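Local coordinates for protein putative carbohydrate-active enzyme (Uncultured organism, PDB 5WH8) that probably hydrolyses O-glycosidic bonds in cellulose or related polysaccharides through the glycoside hydrolase family 5 domain contained in this chain, at residues 34-37 / 38-41; 53-57 / 58-62; 165-168 / 169-173; 197-201 / 202-206. All coordinates share one frame; numbering follows the deposited sequence.

Contact 1 of 4, residues 34-37 / 38-41; sequences MSSH and GLAW. With EDO (1,2-ethanediol), chain M.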
# COMPACT_ATOMS: atom_id res chain seq x y z
N MET A 34 7.31 -2.73 0.76
CA MET A 34 7.56 -2.36 -0.64
C MET A 34 6.30 -2.46 -1.48
O MET A 34 5.44 -3.30 -1.23
CB MET A 34 8.62 -3.26 -1.28
CG MET A 34 10.00 -3.17 -0.68
SD MET A 34 10.78 -1.54 -0.89
CE MET A 34 10.91 -1.39 -2.68
N SER A 35 6.20 -1.58 -2.46
CA SER A 35 5.17 -1.62 -3.51
C SER A 35 5.69 -2.21 -4.82
O SER A 35 6.81 -1.95 -5.23
CB SER A 35 4.64 -0.21 -3.81
OG SER A 35 3.55 -0.22 -4.72
N SER A 36 4.83 -2.98 -5.50
CA SER A 36 5.09 -3.30 -6.90
C SER A 36 5.05 -2.03 -7.72
O SER A 36 4.47 -1.00 -7.31
CB SER A 36 4.05 -4.30 -7.44
OG SER A 36 2.78 -3.69 -7.68
N HIS A 37 5.64 -2.09 -8.91
CA HIS A 37 5.38 -1.12 -9.97
C HIS A 37 4.15 -1.69 -10.73
O HIS A 37 3.43 -2.53 -10.18
CB HIS A 37 6.64 -0.97 -10.85
CG HIS A 37 6.75 0.31 -11.62
ND1 HIS A 37 5.89 0.65 -12.64
CD2 HIS A 37 7.69 1.29 -11.58
CE1 HIS A 37 6.27 1.81 -13.17
NE2 HIS A 37 7.35 2.22 -12.54
N GLY A 38 3.88 -1.27 -11.96
CA GLY A 38 2.77 -1.85 -12.70
C GLY A 38 2.93 -3.35 -12.89
O GLY A 38 3.94 -3.81 -13.39
N LEU A 39 1.93 -4.14 -12.47
CA LEU A 39 2.06 -5.61 -12.55
C LEU A 39 2.20 -6.11 -14.00
O LEU A 39 2.99 -7.02 -14.26
CB LEU A 39 0.86 -6.28 -11.87
CG LEU A 39 0.72 -5.95 -10.38
CD1 LEU A 39 -0.62 -6.38 -9.84
CD2 LEU A 39 1.86 -6.57 -9.54
N ALA A 40 1.46 -5.50 -14.93
CA ALA A 40 1.54 -5.90 -16.34
C ALA A 40 2.87 -5.51 -16.98
O ALA A 40 3.25 -6.00 -18.06
CB ALA A 40 0.38 -5.28 -17.11
N TRP A 41 3.61 -4.63 -16.31
CA TRP A 41 4.84 -4.11 -16.87
C TRP A 41 6.10 -4.85 -16.38
O TRP A 41 7.10 -4.91 -17.11
CB TRP A 41 4.96 -2.63 -16.54
CG TRP A 41 3.82 -1.80 -17.06
CD1 TRP A 41 2.98 -2.12 -18.10
CD2 TRP A 41 3.41 -0.52 -16.59
NE1 TRP A 41 2.07 -1.10 -18.29
CE2 TRP A 41 2.31 -0.12 -17.37
CE3 TRP A 41 3.86 0.33 -15.56
CZ2 TRP A 41 1.66 1.10 -17.17
CZ3 TRP A 41 3.20 1.52 -15.35
CH2 TRP A 41 2.12 1.91 -16.16
C1 EDO M . 6.88 5.76 -12.14
O1 EDO M . 8.09 5.33 -11.50
C2 EDO M . 7.03 5.99 -13.66
O2 EDO M . 7.86 5.00 -14.30

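Contact 2 of 4, residues 53-57 / 58-62; sequences ALVKD and WNIDI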
# COMPACT_ATOMS: atom_id res chain seq x y z
N ALA A 53 12.58 -13.55 -1.17
CA ALA A 53 13.77 -12.73 -0.91
C ALA A 53 13.40 -11.44 -0.18
O ALA A 53 14.10 -11.02 0.74
CB ALA A 53 14.51 -12.40 -2.23
N LEU A 54 12.30 -10.80 -0.57
CA LEU A 54 11.87 -9.60 0.12
C LEU A 54 11.63 -9.86 1.61
O LEU A 54 11.96 -9.04 2.47
CB LEU A 54 10.62 -9.02 -0.53
CG LEU A 54 10.90 -8.16 -1.77
CD1 LEU A 54 9.60 -7.93 -2.52
CD2 LEU A 54 11.52 -6.85 -1.36
N VAL A 55 11.00 -10.98 1.92
CA VAL A 55 10.68 -11.29 3.32
C VAL A 55 11.92 -11.73 4.10
O VAL A 55 12.21 -11.18 5.17
CB VAL A 55 9.58 -12.37 3.38
CG1 VAL A 55 9.30 -12.80 4.82
CG2 VAL A 55 8.30 -11.84 2.75
N LYS A 56 12.64 -12.71 3.56
CA LYS A 56 13.78 -13.27 4.29
C LYS A 56 15.02 -12.39 4.30
O LYS A 56 15.76 -12.40 5.30
CB LYS A 56 14.16 -14.64 3.71
CG LYS A 56 13.05 -15.68 3.76
CD LYS A 56 12.49 -15.97 5.16
CE LYS A 56 13.50 -16.68 6.05
NZ LYS A 56 12.90 -17.01 7.38
N ASP A 57 15.28 -11.66 3.21
CA ASP A 57 16.48 -10.83 3.07
C ASP A 57 16.26 -9.33 3.29
O ASP A 57 17.13 -8.66 3.84
CB ASP A 57 17.11 -11.02 1.68
CG ASP A 57 17.36 -12.49 1.33
OD1 ASP A 57 17.69 -13.29 2.24
OD2 ASP A 57 17.25 -12.83 0.14
N TRP A 58 15.14 -8.77 2.83
CA TRP A 58 14.90 -7.34 3.05
C TRP A 58 14.08 -7.09 4.33
O TRP A 58 13.93 -5.94 4.72
CB TRP A 58 14.18 -6.66 1.87
CG TRP A 58 14.80 -6.68 0.49
CD1 TRP A 58 15.50 -7.70 -0.12
CD2 TRP A 58 14.74 -5.62 -0.46
NE1 TRP A 58 15.85 -7.32 -1.39
CE2 TRP A 58 15.40 -6.05 -1.62
CE3 TRP A 58 14.17 -4.34 -0.44
CZ2 TRP A 58 15.51 -5.25 -2.75
CZ3 TRP A 58 14.27 -3.55 -1.55
CH2 TRP A 58 14.94 -4.00 -2.70
N ASN A 59 13.50 -8.13 4.92
CA ASN A 59 12.76 -8.01 6.18
C ASN A 59 11.47 -7.18 6.05
O ASN A 59 11.09 -6.48 6.99
CB ASN A 59 13.66 -7.41 7.27
CG ASN A 59 14.99 -8.12 7.37
OD1 ASN A 59 16.05 -7.55 7.10
ND2 ASN A 59 14.94 -9.39 7.75
N ILE A 60 10.78 -7.26 4.91
CA ILE A 60 9.55 -6.47 4.76
C ILE A 60 8.43 -7.06 5.61
O ILE A 60 8.42 -8.26 5.90
CB ILE A 60 9.04 -6.36 3.29
CG1 ILE A 60 8.55 -7.70 2.70
CG2 ILE A 60 10.10 -5.70 2.40
CD1 ILE A 60 7.78 -7.54 1.39
N ASP A 61 7.50 -6.19 6.01
CA ASP A 61 6.32 -6.58 6.77
C ASP A 61 5.07 -6.68 5.91
O ASP A 61 4.07 -7.27 6.33
CB ASP A 61 6.01 -5.57 7.86
CG ASP A 61 7.14 -5.39 8.86
OD1 ASP A 61 7.68 -6.40 9.36
OD2 ASP A 61 7.46 -4.21 9.13
N ILE A 62 5.13 -6.07 4.72
CA ILE A 62 3.95 -5.82 3.90
C ILE A 62 4.39 -5.63 2.43
O ILE A 62 5.47 -5.06 2.16
CB ILE A 62 3.17 -4.59 4.43
CG1 ILE A 62 1.87 -4.34 3.64
CG2 ILE A 62 4.05 -3.35 4.46
CD1 ILE A 62 0.92 -3.45 4.43
O HOH W 1 9.90 -10.01 7.16

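Contact 3 of 4, residues 165-168 / 169-173; sequences EAVI and PVIRK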
# COMPACT_ATOMS: atom_id res chain seq x y z
N GLU A 165 -18.35 5.79 -0.62
CA GLU A 165 -19.66 5.39 -0.13
C GLU A 165 -20.38 4.44 -1.11
O GLU A 165 -21.36 3.79 -0.74
CB GLU A 165 -20.48 6.64 0.20
CG GLU A 165 -19.96 7.33 1.46
CD GLU A 165 -20.60 8.67 1.78
OE1 GLU A 165 -21.31 9.24 0.93
OE2 GLU A 165 -20.35 9.16 2.91
N ALA A 166 -19.88 4.35 -2.35
CA ALA A 166 -20.33 3.33 -3.32
C ALA A 166 -19.62 1.99 -3.14
O ALA A 166 -20.24 0.92 -3.17
CB ALA A 166 -20.14 3.85 -4.77
N VAL A 167 -18.31 2.04 -2.95
CA VAL A 167 -17.50 0.82 -2.87
C VAL A 167 -17.49 0.16 -1.48
O VAL A 167 -17.49 -1.07 -1.38
CB VAL A 167 -16.02 1.12 -3.34
CG1 VAL A 167 -15.09 -0.02 -3.02
CG2 VAL A 167 -15.99 1.47 -4.84
N ILE A 168 -17.44 0.94 -0.40
CA ILE A 168 -17.26 0.34 0.92
C ILE A 168 -18.45 -0.56 1.30
O ILE A 168 -18.23 -1.64 1.85
CB ILE A 168 -17.00 1.42 1.99
CG1 ILE A 168 -15.58 1.99 1.77
CG2 ILE A 168 -17.14 0.84 3.41
CD1 ILE A 168 -15.24 3.14 2.68
N PRO A 169 -19.69 -0.16 0.98
CA PRO A 169 -20.77 -1.11 1.30
C PRO A 169 -20.68 -2.45 0.56
O PRO A 169 -21.12 -3.48 1.07
CB PRO A 169 -22.04 -0.34 0.90
CG PRO A 169 -21.65 1.11 1.03
CD PRO A 169 -20.21 1.14 0.54
N VAL A 170 -20.13 -2.42 -0.65
CA VAL A 170 -19.95 -3.63 -1.45
C VAL A 170 -18.90 -4.53 -0.80
O VAL A 170 -19.04 -5.76 -0.77
CB VAL A 170 -19.54 -3.27 -2.88
CG1 VAL A 170 -19.13 -4.50 -3.68
CG2 VAL A 170 -20.68 -2.52 -3.59
N ILE A 171 -17.85 -3.92 -0.27
CA ILE A 171 -16.83 -4.68 0.45
C ILE A 171 -17.37 -5.23 1.78
O ILE A 171 -17.19 -6.40 2.11
CB ILE A 171 -15.58 -3.79 0.70
CG1 ILE A 171 -14.87 -3.52 -0.64
CG2 ILE A 171 -14.64 -4.43 1.74
CD1 ILE A 171 -13.67 -2.54 -0.50
N ARG A 172 -18.03 -4.37 2.55
CA ARG A 172 -18.40 -4.71 3.92
C ARG A 172 -19.55 -5.72 3.99
O ARG A 172 -19.69 -6.41 4.99
CB ARG A 172 -18.75 -3.43 4.69
CG ARG A 172 -17.53 -2.54 4.99
CD ARG A 172 -16.70 -3.14 6.12
NE ARG A 172 -15.31 -2.69 6.26
CZ ARG A 172 -14.92 -1.65 6.98
NH1 ARG A 172 -15.81 -0.86 7.60
NH2 ARG A 172 -13.63 -1.36 7.04
N LYS A 173 -20.34 -5.84 2.92
CA LYS A 173 -21.38 -6.89 2.93
C LYS A 173 -20.74 -8.28 2.89
O LYS A 173 -21.34 -9.25 3.35
CB LYS A 173 -22.35 -6.71 1.76
CG LYS A 173 -21.85 -7.13 0.42
CD LYS A 173 -22.98 -7.17 -0.59
CE LYS A 173 -22.47 -7.34 -2.00
NZ LYS A 173 -22.01 -8.73 -2.26

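Contact 4 of 4, residues 197-201 / 202-206; sequences DPLSY and DNVMY. With EDO (1,2-ethanediol), chain C.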
# COMPACT_ATOMS: atom_id res chain seq x y z
N ASP A 197 -14.70 16.22 6.87
CA ASP A 197 -15.94 15.49 6.64
C ASP A 197 -15.62 14.01 6.46
O ASP A 197 -15.76 13.47 5.38
CB ASP A 197 -16.65 16.04 5.40
CG ASP A 197 -18.05 15.47 5.19
OD1 ASP A 197 -18.65 14.92 6.14
OD2 ASP A 197 -18.56 15.60 4.06
N PRO A 198 -15.16 13.34 7.54
CA PRO A 198 -14.70 11.95 7.37
C PRO A 198 -15.80 10.95 7.10
O PRO A 198 -16.99 11.20 7.36
CB PRO A 198 -14.01 11.64 8.71
CG PRO A 198 -14.45 12.66 9.66
CD PRO A 198 -14.91 13.87 8.88
N LEU A 199 -15.39 9.80 6.55
CA LEU A 199 -16.29 8.65 6.37
C LEU A 199 -16.83 8.13 7.71
O LEU A 199 -16.13 8.18 8.73
CB LEU A 199 -15.56 7.52 5.63
CG LEU A 199 -15.12 7.85 4.21
CD1 LEU A 199 -14.01 6.89 3.75
CD2 LEU A 199 -16.34 7.74 3.31
N SER A 200 -18.06 7.62 7.71
CA SER A 200 -18.67 7.15 8.97
C SER A 200 -18.46 5.66 9.28
O SER A 200 -19.01 5.14 10.26
CB SER A 200 -20.18 7.43 8.96
OG SER A 200 -20.39 8.83 8.93
N TYR A 201 -17.65 4.98 8.48
CA TYR A 201 -17.42 3.55 8.65
C TYR A 201 -16.29 3.28 9.64
O TYR A 201 -15.39 4.10 9.78
CB TYR A 201 -17.06 2.92 7.30
CG TYR A 201 -18.05 3.17 6.20
CD1 TYR A 201 -19.24 2.47 6.14
CD2 TYR A 201 -17.79 4.11 5.21
CE1 TYR A 201 -20.16 2.71 5.11
CE2 TYR A 201 -18.68 4.35 4.20
CZ TYR A 201 -19.87 3.66 4.16
OH TYR A 201 -20.76 3.92 3.13
N ASP A 202 -16.33 2.12 10.30
CA ASP A 202 -15.24 1.64 11.15
C ASP A 202 -14.06 1.09 10.32
O ASP A 202 -14.23 0.69 9.16
CB ASP A 202 -15.72 0.51 12.08
CG ASP A 202 -16.82 0.94 13.03
OD1 ASP A 202 -16.81 2.09 13.51
OD2 ASP A 202 -17.70 0.09 13.31
N ASN A 203 -12.89 1.00 10.96
CA ASN A 203 -11.70 0.36 10.38
C ASN A 203 -11.36 0.97 9.02
O ASN A 203 -11.13 0.25 8.04
CB ASN A 203 -11.88 -1.16 10.27
CG ASN A 203 -11.67 -1.87 11.58
OD1 ASN A 203 -10.85 -1.45 12.40
ND2 ASN A 203 -12.44 -2.92 11.81
N VAL A 204 -11.31 2.29 8.99
CA VAL A 204 -10.90 3.04 7.80
C VAL A 204 -9.66 3.88 8.12
O VAL A 204 -9.58 4.55 9.16
CB VAL A 204 -12.03 3.95 7.26
CG1 VAL A 204 -11.54 4.85 6.12
CG2 VAL A 204 -13.20 3.11 6.79
N MET A 205 -8.70 3.84 7.20
CA MET A 205 -7.51 4.69 7.24
C MET A 205 -7.46 5.53 5.97
O MET A 205 -8.15 5.22 5.00
CB MET A 205 -6.22 3.84 7.38
CG MET A 205 -6.26 2.93 8.61
SD MET A 205 -4.78 1.91 8.80
CE MET A 205 -3.64 3.12 9.43
N TYR A 206 -6.67 6.60 5.98
CA TYR A 206 -6.60 7.57 4.89
C TYR A 206 -5.17 7.63 4.34
O TYR A 206 -4.18 7.65 5.08
CB TYR A 206 -7.06 8.96 5.39
CG TYR A 206 -8.52 8.96 5.77
CD1 TYR A 206 -8.92 8.50 7.02
CD2 TYR A 206 -9.49 9.38 4.88
CE1 TYR A 206 -10.27 8.47 7.37
CE2 TYR A 206 -10.85 9.37 5.24
CZ TYR A 206 -11.21 8.88 6.47
OH TYR A 206 -12.56 8.87 6.83
C1 EDO C . -10.12 7.11 12.56
O1 EDO C . -10.04 5.72 12.92
C2 EDO C . -10.37 7.22 11.07
O2 EDO C . -9.14 7.03 10.35
O HOH W 2 -13.39 7.94 9.11

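Contact 1 of 4, residues 34-37 / 38-41
H37 and W41 meet rim to rim, neither ring lying over the other: their planes are inclined at 56°, and ND1 of H37 comes to 3.6 Å from CE3 at the benzo edge of W41. The imidazole is gripped at both nitrogens. Chi1 (-157°) sets the ring beside the carbonyl carbon, and chi2 (-66°) turns H37 ND1 onto G38 N, whose N-H it accepts at 2.9 Å, close to the ring plane. H37 NE2 donates to E278 and also makes a weak bond of 3.3 Å to O2 of a 1,2-ethanediol, probably from the crystallisation liquor. S36 OG gives its hydrogen to a lone pair of H37 O, 2.8 Å away and in the carbonyl plane, while the same OG lies 3.5 Å from L39 CD2. Round the bend, W41 N closes back on G38 O at 3.1 Å, and the indole N-H of W41 is taken by W72 O. The chain here leaves the C-terminal end of strand 32-36, the first of the barrel. This is the end of a (beta/alpha)8 TIM barrel at which family 5 glycoside hydrolases carry their active site, and H37 and W41 probably help line that cleft.

Contact 2 of 4, residues 53-57 / 58-62
The indole of W58 carries L54 on one face: CD2 of L54 stands 3.8 Å from the centroid of the five-membered ring, 22° off the normal, a CH-pi contact displaced toward the ring's rim, with W58 CD2 its nearest atom. At the edge, near the ring plane, lies the carbonyl carbon of D57, and F273 meets the indole edge-to-face. K304 adds a cation-pi contact, and W293 O takes the indole N-H.

Helix 48-56 ends here. W58 N reaches back five residues to A53 O at 3.2 Å, one step more than an alpha-helical bond, and that oxygen also accepts from D57 N. N59 then turns the chain with a left-handed backbone (phi 66°), so that I60 N can point at L54 O, 3.2 Å away in an almost straight bond (175°). With chi1 at 67°, I60 CG1 sits between its backbone N and carbonyl carbon, and CD1 lands 3.7 Å from L54 CB. V55 CG2 meets I60 CG1 more loosely, the two side chains crossing at about a right angle. A water bridges the turn, donating to V55 O and, at 2.6 Å, to I60 O.

L54, W58 and I60 all bear on M34 of strand 32-36, and W58 and I60 also touch L307 of helix 298-307. The turn thus delivers the chain from the outer helix 48-56 into barrel strand 62-68.

Contact 3 of 4, residues 165-168 / 169-173
V167 and I171 are brought together by their torsions: V167 turns CG1 opposite its backbone N (chi1 169°), while I171, with chi1 -70° and an extended chi2, runs CD1 back along the helix to stop 3.8 Å from that methyl. One turn of helix 157-172 separates them, the helix of the beta-alpha-beta crossover between barrel strands 142-145 and 180-182. I168 and R172 make the next such pair, lying side by side and pointing the same way, with I168 CG2 3.8 Å from R172 CG. The arginine then bends at chi2 and hands its guanidinium to the carbonyls of D202 and K178. P169 interrupts the bonding. Having no N-H, it cannot serve E165 O, and P169 CD and CG each sit 3.2 Å from E165 O instead, so the helix is kinked here. V170 N makes a weak bond to V167 O, and V170 CG2 packs beside A166 O. Regular bonding resumes beyond the proline: I171 N reaches V167 O at 3.1 Å. V167 and V170 face helix 122-135, whereas I168, I171 and R172 all touch I180 of the next strand. The backbone N of R172 bonds I168 O at 2.8 Å.

Contact 4 of 4, residues 197-201 / 202-206
D202 and N203 turn the chain so that V204 meets L199 and Y201 of the preceding loop. N203 has positive phi, a left-handed bend, and its OD1 accepts from V16 N. V204 is the first residue of strand 204-211, and its two methyls divide the work. A chi1 near 180° (173°) sends CG1 toward L199, where it meets L199 CD1 at 4.0 Å, the two side chains crossing at about a right angle. V204 CG2 lies 3.9 Å from Y201 CB and also close to Y201 O. The carbonyl O of V204 accepts a hydrogen bond of 2.8 Å from O2 of a 1,2-ethanediol, whose C2 lies at the edge of the Y206 ring.

Y206 then points back across the bend and carries most of the polar contact. Its OH accepts the N-H of L199, with L199 N 3.0 Å away, and also hydrogen-bonds a water at 2.6 Å; the same water donates to L199 O. Both the N-H and the carbonyl of L199 are therefore tied, directly or through water, to one phenol oxygen. P198 CB (3.6 Å) and L199 CB (3.5 Å) also pack against Y206 OH.

Around the bend, the strand pairs through M205 with strand 180-182 and through Y206 with F234 of strand 233-239, as the sixth strand of the barrel. The Y201 side chain leans on I168 and P169 of helix 157-172, and the Y206 ring touches W157 at that helix's start.

Contacts 1 and 4 reach the same barrel sheet, through strands 32-36 and 204-211 on opposite sides of the chain's centre. Contact 1 is the most buried and is dominated by polar serine and histidine bonds, whereas contacts 2, 3 and 4 lie farther out, partly buried, with aliphatic groups doing more of the packing. Contact 3, on an outer helix, lies farthest from the chain's centre and includes an exposed proline. Contacts 1 and 2 touch through M34, and contacts 3 and 4 through R172 and Y201. The two pairs stay separate, the nearest atoms of contacts 2 and 4 being about 9 Å apart.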